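Local atomic coordinates of GTPase-activating protein skywalker (Drosophila melanogaster, PDB entry 6R82), a protein that acts as a GTPase-activating protein for Rab35, regulating synaptic vesicle protein recycling and turnover through endosomal trafficking, and carries the TLDc domain described here. Residues G96-F101 with K161-P166; L34-E39 with V178-G183; S133-I138 with A145-E150. All coordinates share one frame; numbering follows the deposited sequence.

Contact 1: G96-F101 with K161-P166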
ATOM      1  N   GLY A  96      -4.777   6.690 -10.593  1.00 45.82           N
ATOM      2  CA  GLY A  96      -3.600   6.204 -11.283  1.00 46.56           C
ATOM      3  C   GLY A  96      -2.268   6.659 -10.719  1.00 44.65           C
ATOM      4  O   GLY A  96      -1.233   6.249 -11.257  1.00 48.96           O
ATOM      5  N   GLU A  97      -2.252   7.492  -9.669  1.00 41.39           N
ATOM      6  CA  GLU A  97      -1.006   7.792  -8.961  1.00 40.50           C
ATOM      7  C   GLU A  97      -0.588   6.664  -8.030  1.00 40.92           C
ATOM      8  O   GLU A  97       0.577   6.618  -7.610  1.00 39.09           O
ATOM      9  CB  GLU A  97      -1.140   9.106  -8.169  1.00 45.30           C
ATOM     10  CG  GLU A  97      -1.134  10.372  -9.047  1.00 45.71           C
ATOM     11  CD  GLU A  97      -0.895  11.672  -8.240  1.00 52.69           C
ATOM     12  OE1 GLU A  97      -1.740  12.011  -7.377  1.00 46.37           O
ATOM     13  OE2 GLU A  97       0.136  12.357  -8.473  1.00 49.28           O
ATOM     14  N   THR A  98      -1.509   5.756  -7.697  1.00 39.95           N
ATOM     15  CA  THR A  98      -1.180   4.581  -6.895  1.00 40.54           C
ATOM     16  C   THR A  98      -0.127   3.740  -7.615  1.00 42.55           C
ATOM     17  O   THR A  98      -0.185   3.569  -8.831  1.00 42.71           O
ATOM     18  CB  THR A  98      -2.452   3.745  -6.664  1.00 41.14           C
ATOM     19  OG1 THR A  98      -3.431   4.520  -5.951  1.00 42.56           O
ATOM     20  CG2 THR A  98      -2.144   2.458  -5.919  1.00 40.10           C
ATOM     21  N   PHE A  99       0.848   3.215  -6.869  1.00 41.80           N
ATOM     22  CA  PHE A  99       1.837   2.341  -7.488  1.00 40.66           C
ATOM     23  C   PHE A  99       2.337   1.346  -6.462  1.00 41.52           C
ATOM     24  O   PHE A  99       2.279   1.598  -5.255  1.00 42.68           O
ATOM     25  CB  PHE A  99       3.026   3.116  -8.107  1.00 44.56           C
ATOM     26  CG  PHE A  99       3.913   3.852  -7.102  1.00 40.99           C
ATOM     27  CD1 PHE A  99       4.949   3.199  -6.437  1.00 43.28           C
ATOM     28  CD2 PHE A  99       3.736   5.211  -6.872  1.00 40.36           C
ATOM     29  CE1 PHE A  99       5.776   3.879  -5.542  1.00 44.54           C
ATOM     30  CE2 PHE A  99       4.562   5.907  -5.983  1.00 37.69           C
ATOM     31  CZ  PHE A  99       5.574   5.237  -5.305  1.00 42.60           C
ATOM     32  N   LEU A 100       2.823   0.209  -6.957  1.00 44.57           N
ATOM     33  CA  LEU A 100       3.476  -0.804  -6.139  1.00 44.22           C
ATOM     34  C   LEU A 100       4.989  -0.638  -6.183  1.00 44.84           C
ATOM     35  O   LEU A 100       5.556  -0.112  -7.139  1.00 48.93           O
ATOM     36  CB  LEU A 100       3.139  -2.216  -6.618  1.00 52.92           C
ATOM     37  CG  LEU A 100       1.702  -2.620  -6.891  1.00 54.10           C
ATOM     38  CD1 LEU A 100       1.720  -3.840  -7.799  1.00 53.92           C
ATOM     39  CD2 LEU A 100       1.022  -2.920  -5.564  1.00 47.59           C
ATOM     40  N   PHE A 101       5.641  -1.136  -5.143  1.00 47.43           N
ATOM     41  CA  PHE A 101       7.093  -1.183  -5.116  1.00 50.76           C
ATOM     42  C   PHE A 101       7.521  -2.436  -4.371  1.00 54.21           C
ATOM     43  O   PHE A 101       6.749  -3.020  -3.603  1.00 48.74           O
ATOM     44  CB  PHE A 101       7.693   0.066  -4.446  1.00 47.88           C
ATOM     45  CG  PHE A 101       7.391   0.172  -2.980  1.00 46.57           C
ATOM     46  CD1 PHE A 101       8.199  -0.440  -2.039  1.00 48.65           C
ATOM     47  CD2 PHE A 101       6.281   0.879  -2.542  1.00 49.03           C
ATOM     48  CE1 PHE A 101       7.914  -0.351  -0.683  1.00 51.31           C
ATOM     49  CE2 PHE A 101       5.991   0.981  -1.192  1.00 45.62           C
ATOM     50  CZ  PHE A 101       6.811   0.362  -0.257  1.00 52.35           C
ATOM     51  N   LYS A 161      -3.233  -7.111 -13.553  1.00 56.44           N
ATOM     52  CA  LYS A 161      -3.208  -6.364 -14.807  1.00 59.65           C
ATOM     53  C   LYS A 161      -3.165  -4.852 -14.628  1.00 59.61           C
ATOM     54  O   LYS A 161      -2.821  -4.139 -15.580  1.00 61.70           O
ATOM     55  CB  LYS A 161      -4.423  -6.715 -15.660  1.00 63.44           C
ATOM     56  CG  LYS A 161      -4.188  -7.911 -16.550  1.00 68.66           C
ATOM     57  CD  LYS A 161      -5.415  -8.279 -17.355  1.00 71.49           C
ATOM     58  CE  LYS A 161      -5.837  -7.173 -18.311  1.00 75.71           C
ATOM     59  NZ  LYS A 161      -6.687  -6.120 -17.681  1.00 73.08           N
ATOM     60  N   THR A 162      -3.542  -4.333 -13.462  1.00 58.51           N
ATOM     61  CA  THR A 162      -3.438  -2.893 -13.270  1.00 55.45           C
ATOM     62  C   THR A 162      -1.976  -2.449 -13.226  1.00 52.12           C
ATOM     63  O   THR A 162      -1.637  -1.385 -13.752  1.00 54.20           O
ATOM     64  CB  THR A 162      -4.205  -2.486 -12.006  1.00 54.23           C
ATOM     65  OG1 THR A 162      -5.611  -2.692 -12.223  1.00 55.96           O
ATOM     66  CG2 THR A 162      -3.977  -1.008 -11.679  1.00 51.05           C
ATOM     67  N   PHE A 163      -1.089  -3.278 -12.674  1.00 54.11           N
ATOM     68  CA  PHE A 163       0.310  -2.918 -12.520  1.00 52.90           C
ATOM     69  C   PHE A 163       1.287  -3.820 -13.267  1.00 62.22           C
ATOM     70  O   PHE A 163       2.482  -3.504 -13.292  1.00 60.40           O
ATOM     71  CB  PHE A 163       0.676  -2.900 -11.031  1.00 54.16           C
ATOM     72  CG  PHE A 163      -0.039  -1.833 -10.265  1.00 54.57           C
ATOM     73  CD1 PHE A 163       0.165  -0.492 -10.575  1.00 50.56           C
ATOM     74  CD2 PHE A 163      -0.951  -2.161  -9.270  1.00 53.58           C
ATOM     75  CE1 PHE A 163      -0.508   0.509  -9.888  1.00 49.69           C
ATOM     76  CE2 PHE A 163      -1.624  -1.167  -8.569  1.00 49.95           C
ATOM     77  CZ  PHE A 163      -1.407   0.169  -8.877  1.00 48.12           C
ATOM     78  N   ASN A 164       0.822  -4.920 -13.869  1.00 63.18           N
ATOM     79  CA  ASN A 164       1.659  -5.843 -14.649  1.00 61.88           C
ATOM     80  C   ASN A 164       2.931  -6.232 -13.903  1.00 61.61           C
ATOM     81  O   ASN A 164       4.031  -6.235 -14.458  1.00 62.90           O
ATOM     82  CB  ASN A 164       2.000  -5.262 -16.018  1.00 65.35           C
ATOM     83  CG  ASN A 164       2.352  -6.343 -17.030  1.00 72.35           C
ATOM     84  OD1 ASN A 164       3.482  -6.839 -17.060  1.00 71.74           O
ATOM     85  ND2 ASN A 164       1.380  -6.723 -17.853  1.00 69.77           N
ATOM     86  N   ASN A 165       2.772  -6.564 -12.644  1.00 58.84           N
ATOM     87  CA  ASN A 165       3.868  -6.883 -11.750  1.00 61.92           C
ATOM     88  C   ASN A 165       4.080  -8.385 -11.667  1.00 66.56           C
ATOM     89  O   ASN A 165       3.186  -9.168 -12.001  1.00 67.67           O
ATOM     90  CB  ASN A 165       3.567  -6.346 -10.351  1.00 59.95           C
ATOM     91  CG  ASN A 165       2.262  -6.879  -9.807  1.00 60.92           C
ATOM     92  OD1 ASN A 165       1.198  -6.584 -10.349  1.00 60.02           O
ATOM     93  ND2 ASN A 165       2.331  -7.677  -8.743  1.00 59.28           N
ATOM     94  N   PRO A 166       5.253  -8.822 -11.224  1.00 67.78           N
ATOM     95  CA  PRO A 166       5.401 -10.201 -10.771  1.00 68.45           C
ATOM     96  C   PRO A 166       5.045 -10.301  -9.301  1.00 69.05           C
ATOM     97  O   PRO A 166       4.961  -9.272  -8.612  1.00 70.67           O
ATOM     98  CB  PRO A 166       6.894 -10.476 -10.998  1.00 68.43           C
ATOM     99  CG  PRO A 166       7.524  -9.154 -10.697  1.00 64.50           C
ATOM    100  CD  PRO A 166       6.544  -8.111 -11.221  1.00 65.01           C
TER
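Leu100 and Phe163 face each other with their CA atoms 7.4 Å apart, where the start of strand 99-104 runs past the irregular loop 161-166 and no hydrogen bond ties the two backbones. The phenyl ring of Phe163 carries the contact. Its CG stands anti to its own carbonyl carbon (chi1 -65°), which turns the ring from the loop toward Leu100 and Thr98. Leu100 lies over one face, with CG 4.0 Å from the ring centroid in a CH-pi contact, while its CD1 reaches Phe163 CD2 at 3.5 Å. The opposite face is covered from within the loop by Thr162, whose CG2 sits above the ring centre, so the ring is sandwiched between a leucine and a threonine methyl. At the far rim, Thr98 O approaches Phe163 CE1 near the ring plane at 3.3 Å, and Thr98 CG2 touches Phe163 CZ at 3.8 Å. The hydroxyl of Thr98 is occupied separately, bonding to Ser74 OG and Thr95 O. Leu100 CD1 also stands above the carboxamide of Asn165, 3.7 Å from Asn165 CG. Asn165 ND2 gives Pro166 O a bent bond at 3.1 Å from above the carbonyl plane; what fixes the amide is ND2 bonding to Asp158 O and OD1 to Cys160 N. The loop thereby presents a fixed flat group to the leucine methyl. Within the TLDc domain, this contact lays the loop between strands 154-156 and 173-185 against strand 99-104, which is itself paired with strands 68-73 and 108-110; Tyr110 of the latter touches Asn165 and Pro166.

Contact 2: L34-E39 with V178-G183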
ATOM      1  N   LEU A  34       1.518   6.573  10.759  1.00 33.75           N
ATOM      2  CA  LEU A  34       0.110   6.508  11.177  1.00 37.32           C
ATOM      3  C   LEU A  34      -0.232   5.231  11.939  1.00 39.98           C
ATOM      4  O   LEU A  34      -1.109   5.255  12.814  1.00 39.79           O
ATOM      5  CB  LEU A  34      -0.826   6.593   9.961  1.00 32.07           C
ATOM      6  CG  LEU A  34      -0.570   7.746   8.981  1.00 35.75           C
ATOM      7  CD1 LEU A  34      -1.470   7.623   7.755  1.00 32.00           C
ATOM      8  CD2 LEU A  34      -0.794   9.096   9.691  1.00 30.86           C
ATOM      9  N   TYR A  35       0.418   4.118  11.606  1.00 37.41           N
ATOM     10  CA  TYR A  35       0.008   2.809  12.098  1.00 39.55           C
ATOM     11  C   TYR A  35       1.185   1.867  11.982  1.00 39.64           C
ATOM     12  O   TYR A  35       1.835   1.822  10.930  1.00 40.73           O
ATOM     13  CB  TYR A  35      -1.177   2.242  11.294  1.00 36.80           C
ATOM     14  CG  TYR A  35      -1.652   0.868  11.793  1.00 40.13           C
ATOM     15  CD1 TYR A  35      -2.512   0.762  12.884  1.00 43.67           C
ATOM     16  CD2 TYR A  35      -1.223  -0.306  11.185  1.00 40.00           C
ATOM     17  CE1 TYR A  35      -2.938  -0.471  13.349  1.00 45.89           C
ATOM     18  CE2 TYR A  35      -1.647  -1.547  11.645  1.00 44.21           C
ATOM     19  CZ  TYR A  35      -2.503  -1.615  12.724  1.00 45.99           C
ATOM     20  OH  TYR A  35      -2.924  -2.837  13.195  1.00 55.62           O
ATOM     21  N   THR A  36       1.442   1.104  13.046  1.00 40.47           N
ATOM     22  CA  THR A  36       2.409   0.019  12.981  1.00 45.54           C
ATOM     23  C   THR A  36       1.914  -1.167  13.798  1.00 43.86           C
ATOM     24  O   THR A  36       1.431  -1.007  14.923  1.00 45.28           O
ATOM     25  CB  THR A  36       3.797   0.441  13.482  1.00 47.80           C
ATOM     26  OG1 THR A  36       4.646  -0.714  13.532  1.00 48.14           O
ATOM     27  CG2 THR A  36       3.704   1.035  14.868  1.00 48.74           C
ATOM     28  N   THR A  37       2.065  -2.359  13.227  1.00 47.31           N
ATOM     29  CA  THR A  37       1.670  -3.584  13.913  1.00 51.35           C
ATOM     30  C   THR A  37       2.532  -3.858  15.137  1.00 53.87           C
ATOM     31  O   THR A  37       2.136  -4.654  15.993  1.00 55.34           O
ATOM     32  CB  THR A  37       1.747  -4.756  12.950  1.00 51.17           C
ATOM     33  OG1 THR A  37       3.038  -4.761  12.329  1.00 54.10           O
ATOM     34  CG2 THR A  37       0.693  -4.611  11.867  1.00 48.23           C
ATOM     35  N   GLU A  38       3.687  -3.198  15.249  1.00 55.37           N
ATOM     36  CA  GLU A  38       4.524  -3.338  16.432  1.00 59.76           C
ATOM     37  C   GLU A  38       3.943  -2.641  17.659  1.00 59.48           C
ATOM     38  O   GLU A  38       4.337  -2.982  18.781  1.00 60.70           O
ATOM     39  CB  GLU A  38       5.929  -2.796  16.146  1.00 60.70           C
ATOM     40  CG  GLU A  38       6.842  -3.756  15.367  1.00 67.10           C
ATOM     41  CD  GLU A  38       8.324  -3.384  15.481  1.00 78.36           C
ATOM     42  OE1 GLU A  38       9.047  -4.010  16.296  1.00 81.10           O
ATOM     43  OE2 GLU A  38       8.762  -2.460  14.757  1.00 76.82           O
ATOM     44  N   GLU A  39       3.020  -1.682  17.486  1.00 53.77           N
ATOM     45  CA  GLU A  39       2.536  -0.878  18.609  1.00 54.02           C
ATOM     46  C   GLU A  39       1.022  -0.704  18.697  1.00 54.49           C
ATOM     47  O   GLU A  39       0.536  -0.345  19.775  1.00 54.94           O
ATOM     48  CB  GLU A  39       3.149   0.537  18.579  1.00 60.84           C
ATOM     49  CG  GLU A  39       4.640   0.628  18.221  1.00 65.57           C
ATOM     50  CD  GLU A  39       5.561   0.533  19.427  1.00 75.58           C
ATOM     51  OE1 GLU A  39       6.773   0.252  19.236  1.00 79.15           O
ATOM     52  OE2 GLU A  39       5.072   0.735  20.562  1.00 76.52           O
ATOM     53  N   VAL A 178       6.028  -7.153  10.249  1.00 57.52           N
ATOM     54  CA  VAL A 178       5.551  -5.838  10.658  1.00 56.00           C
ATOM     55  C   VAL A 178       4.960  -5.133   9.443  1.00 53.50           C
ATOM     56  O   VAL A 178       5.448  -5.266   8.314  1.00 52.28           O
ATOM     57  CB  VAL A 178       6.669  -5.016  11.340  1.00 58.74           C
ATOM     58  CG1 VAL A 178       7.903  -4.981  10.477  1.00 59.75           C
ATOM     59  CG2 VAL A 178       6.186  -3.594  11.668  1.00 58.04           C
ATOM     60  N   LEU A 179       3.858  -4.434   9.678  1.00 47.64           N
ATOM     61  CA  LEU A 179       3.259  -3.560   8.686  1.00 52.51           C
ATOM     62  C   LEU A 179       3.299  -2.131   9.209  1.00 45.86           C
ATOM     63  O   LEU A 179       3.014  -1.889  10.385  1.00 44.33           O
ATOM     64  CB  LEU A 179       1.823  -3.979   8.376  1.00 48.23           C
ATOM     65  CG  LEU A 179       1.144  -3.027   7.393  1.00 53.44           C
ATOM     66  CD1 LEU A 179       0.639  -3.792   6.206  1.00 53.40           C
ATOM     67  CD2 LEU A 179       0.011  -2.309   8.086  1.00 49.53           C
ATOM     68  N   GLU A 180       3.669  -1.197   8.330  1.00 45.11           N
ATOM     69  CA  GLU A 180       3.737   0.221   8.653  1.00 45.49           C
ATOM     70  C   GLU A 180       2.981   1.027   7.605  1.00 40.41           C
ATOM     71  O   GLU A 180       3.048   0.721   6.412  1.00 41.77           O
ATOM     72  CB  GLU A 180       5.196   0.703   8.719  1.00 48.64           C
ATOM     73  CG  GLU A 180       5.892   0.368  10.043  1.00 51.81           C
ATOM     74  CD  GLU A 180       7.397   0.668  10.035  1.00 63.26           C
ATOM     75  OE1 GLU A 180       7.940   1.054   8.965  1.00 60.57           O
ATOM     76  OE2 GLU A 180       8.032   0.505  11.110  1.00 59.29           O
ATOM     77  N   VAL A 181       2.264   2.059   8.059  1.00 39.21           N
ATOM     78  CA  VAL A 181       1.582   3.001   7.177  1.00 37.09           C
ATOM     79  C   VAL A 181       2.019   4.417   7.542  1.00 34.43           C
ATOM     80  O   VAL A 181       1.958   4.803   8.712  1.00 35.68           O
ATOM     81  CB  VAL A 181       0.045   2.882   7.265  1.00 38.79           C
ATOM     82  CG1 VAL A 181      -0.607   3.734   6.162  1.00 35.48           C
ATOM     83  CG2 VAL A 181      -0.387   1.431   7.134  1.00 36.46           C
ATOM     84  N   TYR A 182       2.448   5.183   6.541  1.00 34.57           N
ATOM     85  CA  TYR A 182       2.850   6.573   6.699  1.00 37.11           C
ATOM     86  C   TYR A 182       1.846   7.478   6.006  1.00 35.08           C
ATOM     87  O   TYR A 182       1.315   7.127   4.951  1.00 35.60           O
ATOM     88  CB  TYR A 182       4.256   6.816   6.109  1.00 37.34           C
ATOM     89  CG  TYR A 182       5.342   6.083   6.867  1.00 41.25           C
ATOM     90  CD1 TYR A 182       5.667   4.765   6.553  1.00 46.12           C
ATOM     91  CD2 TYR A 182       6.022   6.697   7.909  1.00 41.70           C
ATOM     92  CE1 TYR A 182       6.651   4.077   7.261  1.00 47.65           C
ATOM     93  CE2 TYR A 182       6.999   6.016   8.628  1.00 49.50           C
ATOM     94  CZ  TYR A 182       7.310   4.707   8.293  1.00 52.72           C
ATOM     95  OH  TYR A 182       8.285   4.033   8.997  1.00 59.46           O
ATOM     96  N   GLY A 183       1.583   8.638   6.612  1.00 35.42           N
ATOM     97  CA  GLY A 183       0.919   9.735   5.952  1.00 33.81           C
ATOM     98  C   GLY A 183       1.870  10.896   5.703  1.00 35.26           C
ATOM     99  O   GLY A 183       3.086  10.789   5.872  1.00 35.88           O
TER
HETATM  100  O   HOH W   1       7.171  -0.177  13.260  1.00 50.61           O
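Tyr35 and Val181 sit side by side on one face of an antiparallel strand pair, their CB atoms 4.3 Å apart. On that same face Leu179 CD2 meets the edge of the tyrosine ring, 3.9 Å from Tyr35 CD2, the two side chains crossing at about a right angle; Phe47 of helix 44-51 touches Val181 there. One residue back, Leu34 lies against the backbone of the partner strand, its CG 3.3 Å from Gly183 N. Outward from this apolar patch, Leu34 N donates to Val181 O at 2.7 Å, Tyr35 N gives that oxygen only a weak bond, Val181 N donates to Tyr35 O and Thr37 N to Leu179 O. The return bond at that end comes from a side chain: Thr37 OG1, tucked between its backbone N and carbonyl carbon (chi1 52°), accepts from Leu179 N at 2.8 Å and 166°, carrying the ladder on by one rung. At the polar edge Thr36 OG1 accepts from Glu38 N at 3.2 Å and donates to a water, which donates to Glu38 OE2. Glu180 OE2 also lies beside this water, at a modelled distance too short to trust, and stands 4.8 Å from Glu38 OE2. Tyr182 OH donates to Glu180 OE1 from above the carboxylate plane. Leu34 and Tyr35 together opposite Val181 form a classic beta bulge, and Thr36 makes an ST turn, in the antiparallel sheet of the TLDc domain.

Contact 3: S133-I138 with A145-E150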
ATOM      1  N   SER A 133     -14.197  -5.743   5.740  1.00 40.69           N
ATOM      2  CA  SER A 133     -13.909  -6.253   7.076  1.00 40.17           C
ATOM      3  C   SER A 133     -13.082  -7.531   7.055  1.00 41.07           C
ATOM      4  O   SER A 133     -12.563  -7.937   8.102  1.00 41.74           O
ATOM      5  CB  SER A 133     -15.209  -6.497   7.845  1.00 46.76           C
ATOM      6  OG  SER A 133     -15.885  -7.643   7.341  1.00 47.86           O
ATOM      7  N   LYS A 134     -12.953  -8.176   5.899  1.00 38.99           N
ATOM      8  CA  LYS A 134     -12.210  -9.425   5.800  1.00 49.05           C
ATOM      9  C   LYS A 134     -10.828  -9.262   5.181  1.00 48.09           C
ATOM     10  O   LYS A 134      -9.957 -10.108   5.427  1.00 48.28           O
ATOM     11  CB  LYS A 134     -12.994 -10.453   4.966  1.00 45.96           C
ATOM     12  CG  LYS A 134     -14.399 -10.799   5.503  1.00 47.93           C
ATOM     13  CD  LYS A 134     -14.364 -11.209   6.952  1.00 48.28           C
ATOM     14  CE  LYS A 134     -14.195 -12.721   7.086  1.00 57.42           C
ATOM     15  NZ  LYS A 134     -13.894 -13.109   8.501  1.00 54.38           N
ATOM     16  N   MET A 135     -10.610  -8.227   4.373  1.00 43.67           N
ATOM     17  CA  MET A 135      -9.354  -8.130   3.641  1.00 44.95           C
ATOM     18  C   MET A 135      -9.090  -6.700   3.195  1.00 46.69           C
ATOM     19  O   MET A 135      -9.999  -5.873   3.064  1.00 43.68           O
ATOM     20  CB  MET A 135      -9.347  -9.043   2.410  1.00 45.65           C
ATOM     21  CG  MET A 135     -10.411  -8.687   1.395  1.00 48.97           C
ATOM     22  SD  MET A 135      -9.917  -7.401   0.216  1.00 54.91           S
ATOM     23  CE  MET A 135     -11.476  -6.541  -0.056  1.00 47.70           C
ATOM     24  N   ILE A 136      -7.819  -6.448   2.914  1.00 45.51           N
ATOM     25  CA  ILE A 136      -7.362  -5.243   2.247  1.00 43.36           C
ATOM     26  C   ILE A 136      -6.517  -5.695   1.064  1.00 46.65           C
ATOM     27  O   ILE A 136      -5.716  -6.626   1.194  1.00 43.60           O
ATOM     28  CB  ILE A 136      -6.578  -4.340   3.221  1.00 44.75           C
ATOM     29  CG1 ILE A 136      -6.487  -2.919   2.698  1.00 50.51           C
ATOM     30  CG2 ILE A 136      -5.193  -4.898   3.547  1.00 47.79           C
ATOM     31  CD1 ILE A 136      -6.698  -1.896   3.789  1.00 51.71           C
ATOM     32  N   THR A 137      -6.737  -5.092  -0.105  1.00 46.51           N
ATOM     33  CA  THR A 137      -6.023  -5.521  -1.300  1.00 49.55           C
ATOM     34  C   THR A 137      -5.644  -4.308  -2.139  1.00 46.45           C
ATOM     35  O   THR A 137      -6.306  -3.266  -2.091  1.00 45.94           O
ATOM     36  CB  THR A 137      -6.854  -6.525  -2.138  1.00 50.70           C
ATOM     37  OG1 THR A 137      -6.079  -7.021  -3.240  1.00 50.81           O
ATOM     38  CG2 THR A 137      -8.096  -5.877  -2.683  1.00 48.81           C
ATOM     39  N   ILE A 138      -4.560  -4.451  -2.907  1.00 49.99           N
ATOM     40  CA  ILE A 138      -4.056  -3.394  -3.784  1.00 43.95           C
ATOM     41  C   ILE A 138      -3.621  -4.025  -5.099  1.00 46.02           C
ATOM     42  O   ILE A 138      -2.837  -4.978  -5.102  1.00 49.74           O
ATOM     43  CB  ILE A 138      -2.870  -2.637  -3.152  1.00 44.69           C
ATOM     44  CG1 ILE A 138      -3.263  -2.029  -1.802  1.00 44.90           C
ATOM     45  CG2 ILE A 138      -2.326  -1.581  -4.124  1.00 45.60           C
ATOM     46  CD1 ILE A 138      -2.082  -1.607  -0.977  1.00 48.81           C
ATOM     47  N   ALA A 145      -2.287  -7.996  -6.564  1.00 54.64           N
ATOM     48  CA  ALA A 145      -0.869  -7.734  -6.330  1.00 51.81           C
ATOM     49  C   ALA A 145      -0.509  -7.869  -4.856  1.00 53.26           C
ATOM     50  O   ALA A 145       0.500  -8.493  -4.510  1.00 58.35           O
ATOM     51  CB  ALA A 145      -0.503  -6.346  -6.846  1.00 53.41           C
ATOM     52  N   ILE A 146      -1.297  -7.259  -3.970  1.00 48.72           N
ATOM     53  CA  ILE A 146      -1.133  -7.418  -2.529  1.00 50.64           C
ATOM     54  C   ILE A 146      -2.499  -7.734  -1.939  1.00 52.65           C
ATOM     55  O   ILE A 146      -3.487  -7.068  -2.268  1.00 51.94           O
ATOM     56  CB  ILE A 146      -0.536  -6.165  -1.852  1.00 47.50           C
ATOM     57  CG1 ILE A 146       0.796  -5.781  -2.484  1.00 48.30           C
ATOM     58  CG2 ILE A 146      -0.335  -6.393  -0.359  1.00 47.22           C
ATOM     59  CD1 ILE A 146       1.479  -4.622  -1.776  1.00 51.69           C
ATOM     60  N   TRP A 147      -2.552  -8.744  -1.074  1.00 50.81           N
ATOM     61  CA  TRP A 147      -3.780  -9.162  -0.408  1.00 49.41           C
ATOM     62  C   TRP A 147      -3.413  -9.532   1.014  1.00 50.20           C
ATOM     63  O   TRP A 147      -2.418 -10.224   1.227  1.00 54.41           O
ATOM     64  CB  TRP A 147      -4.432 -10.355  -1.122  1.00 52.20           C
ATOM     65  CG  TRP A 147      -5.761 -10.773  -0.525  1.00 51.38           C
ATOM     66  CD1 TRP A 147      -7.000 -10.438  -0.977  1.00 49.12           C
ATOM     67  CD2 TRP A 147      -5.967 -11.594   0.637  1.00 48.87           C
ATOM     68  NE1 TRP A 147      -7.969 -11.006  -0.177  1.00 51.29           N
ATOM     69  CE2 TRP A 147      -7.360 -11.714   0.823  1.00 50.65           C
ATOM     70  CE3 TRP A 147      -5.107 -12.238   1.533  1.00 53.45           C
ATOM     71  CZ2 TRP A 147      -7.912 -12.449   1.870  1.00 52.04           C
ATOM     72  CZ3 TRP A 147      -5.655 -12.967   2.571  1.00 56.75           C
ATOM     73  CH2 TRP A 147      -7.047 -13.068   2.733  1.00 54.62           C
ATOM     74  N   MET A 148      -4.188  -9.060   1.984  1.00 46.48           N
ATOM     75  CA  MET A 148      -3.900  -9.311   3.389  1.00 49.05           C
ATOM     76  C   MET A 148      -5.199  -9.561   4.141  1.00 48.61           C
ATOM     77  O   MET A 148      -6.241  -9.004   3.800  1.00 48.65           O
ATOM     78  CB  MET A 148      -3.144  -8.132   4.015  1.00 52.88           C
ATOM     79  CG  MET A 148      -1.701  -7.987   3.553  1.00 59.92           C
ATOM     80  SD  MET A 148      -0.792  -6.728   4.494  1.00 61.81           S
ATOM     81  CE  MET A 148      -1.572  -5.249   3.810  1.00 53.77           C
ATOM     82  N   ASP A 149      -5.129 -10.394   5.172  1.00 51.58           N
ATOM     83  CA  ASP A 149      -6.332 -10.824   5.871  1.00 53.18           C
ATOM     84  C   ASP A 149      -6.669  -9.881   7.029  1.00 53.20           C
ATOM     85  O   ASP A 149      -5.930  -8.943   7.348  1.00 49.56           O
ATOM     86  CB  ASP A 149      -6.197 -12.286   6.347  1.00 53.25           C
ATOM     87  CG  ASP A 149      -5.191 -12.485   7.500  1.00 56.96           C
ATOM     88  OD1 ASP A 149      -4.883 -11.551   8.273  1.00 54.08           O
ATOM     89  OD2 ASP A 149      -4.717 -13.639   7.647  1.00 60.14           O
ATOM     90  N   GLU A 150      -7.807 -10.153   7.668  1.00 47.58           N
ATOM     91  CA  GLU A 150      -8.369  -9.262   8.675  1.00 48.06           C
ATOM     92  C   GLU A 150      -7.532  -9.196   9.940  1.00 52.19           C
ATOM     93  O   GLU A 150      -7.759  -8.301  10.762  1.00 46.60           O
ATOM     94  CB  GLU A 150      -9.795  -9.697   9.036  1.00 52.46           C
ATOM     95  CG  GLU A 150      -9.854 -10.994   9.844  1.00 56.29           C
ATOM     96  CD  GLU A 150     -11.260 -11.584   9.921  1.00 59.72           C
ATOM     97  OE1 GLU A 150     -11.832 -11.611  11.033  1.00 63.48           O
ATOM     98  OE2 GLU A 150     -11.791 -12.021   8.874  1.00 59.65           O
TER
HETATM   99  O   HOH W   2      -9.912 -12.285   6.780  1.00 49.51           O
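Ile136 and Met148 exchange a pair of backbone hydrogen bonds in this antiparallel hairpin, and Ile138 does the same with Ile146. Ile146 O takes a second donor, Thr137 OG1 at 2.8 Å, because the hydroxyl stands anti to its backbone N (chi1 -175°) and swings across to the partner strand. A valine here would probably leave Ile146 O with the Ile138 amide as its one remaining donor across the hairpin. Ala145 and Ile146 both face Ile138, a classic beta bulge where the strand begins. Apolar contacts divide between two faces. On one, Ile136 CG2 rests on Met148 CE at 3.6 Å, the side chains running alongside each other, and Ile138 lies beside Ile146. On the other, Met135 crosses the Trp147 indole at about a right angle: Met135 CB is 3.5 Å from Trp147 NE1, and the bent chain brings SD obliquely to 4.8 Å from the centroid of the five-membered ring, a Met-aromatic contact. Lys156 adds a cation-pi interaction to that indole. The charge pair lies at the end away from the turn, where Lys134 NZ and Glu150 OE2 form a salt bridge, modelled too short to be reliable. A water donates to Lys134 O at 2.6 Å and accepts from Glu150 N, linking two backbone groups that lie close but are badly angled for a direct bond. The chemistry thus runs from a carbonyl oxygen that accepts two hydrogen bonds at the buried turn end to water and charge at the exposed end.

All three contacts belong to the same antiparallel sheet of the TLDc domain, and along the chain contact 3 is nested inside the loop closed by contact 1, and contact 1 inside that of contact 2. Contact 3 joins the other two. Its Ala145 CB packs on Leu100 CD1 of contact 1 at 3.5 Å, with Ile138 CG2 near Leu100 CD2, and the centres lie about 16 Å apart. Farther along the hairpin, Met148 CE meets Leu179 CD1 of contact 2 at 3.6 Å, with centres about 15 Å apart. Contacts 1 and 2 lie on opposite sides of the chain's centre, about 22 Å between centres, and do not touch, their nearest atoms being about 8 Å apart. No ligand marks a site among them.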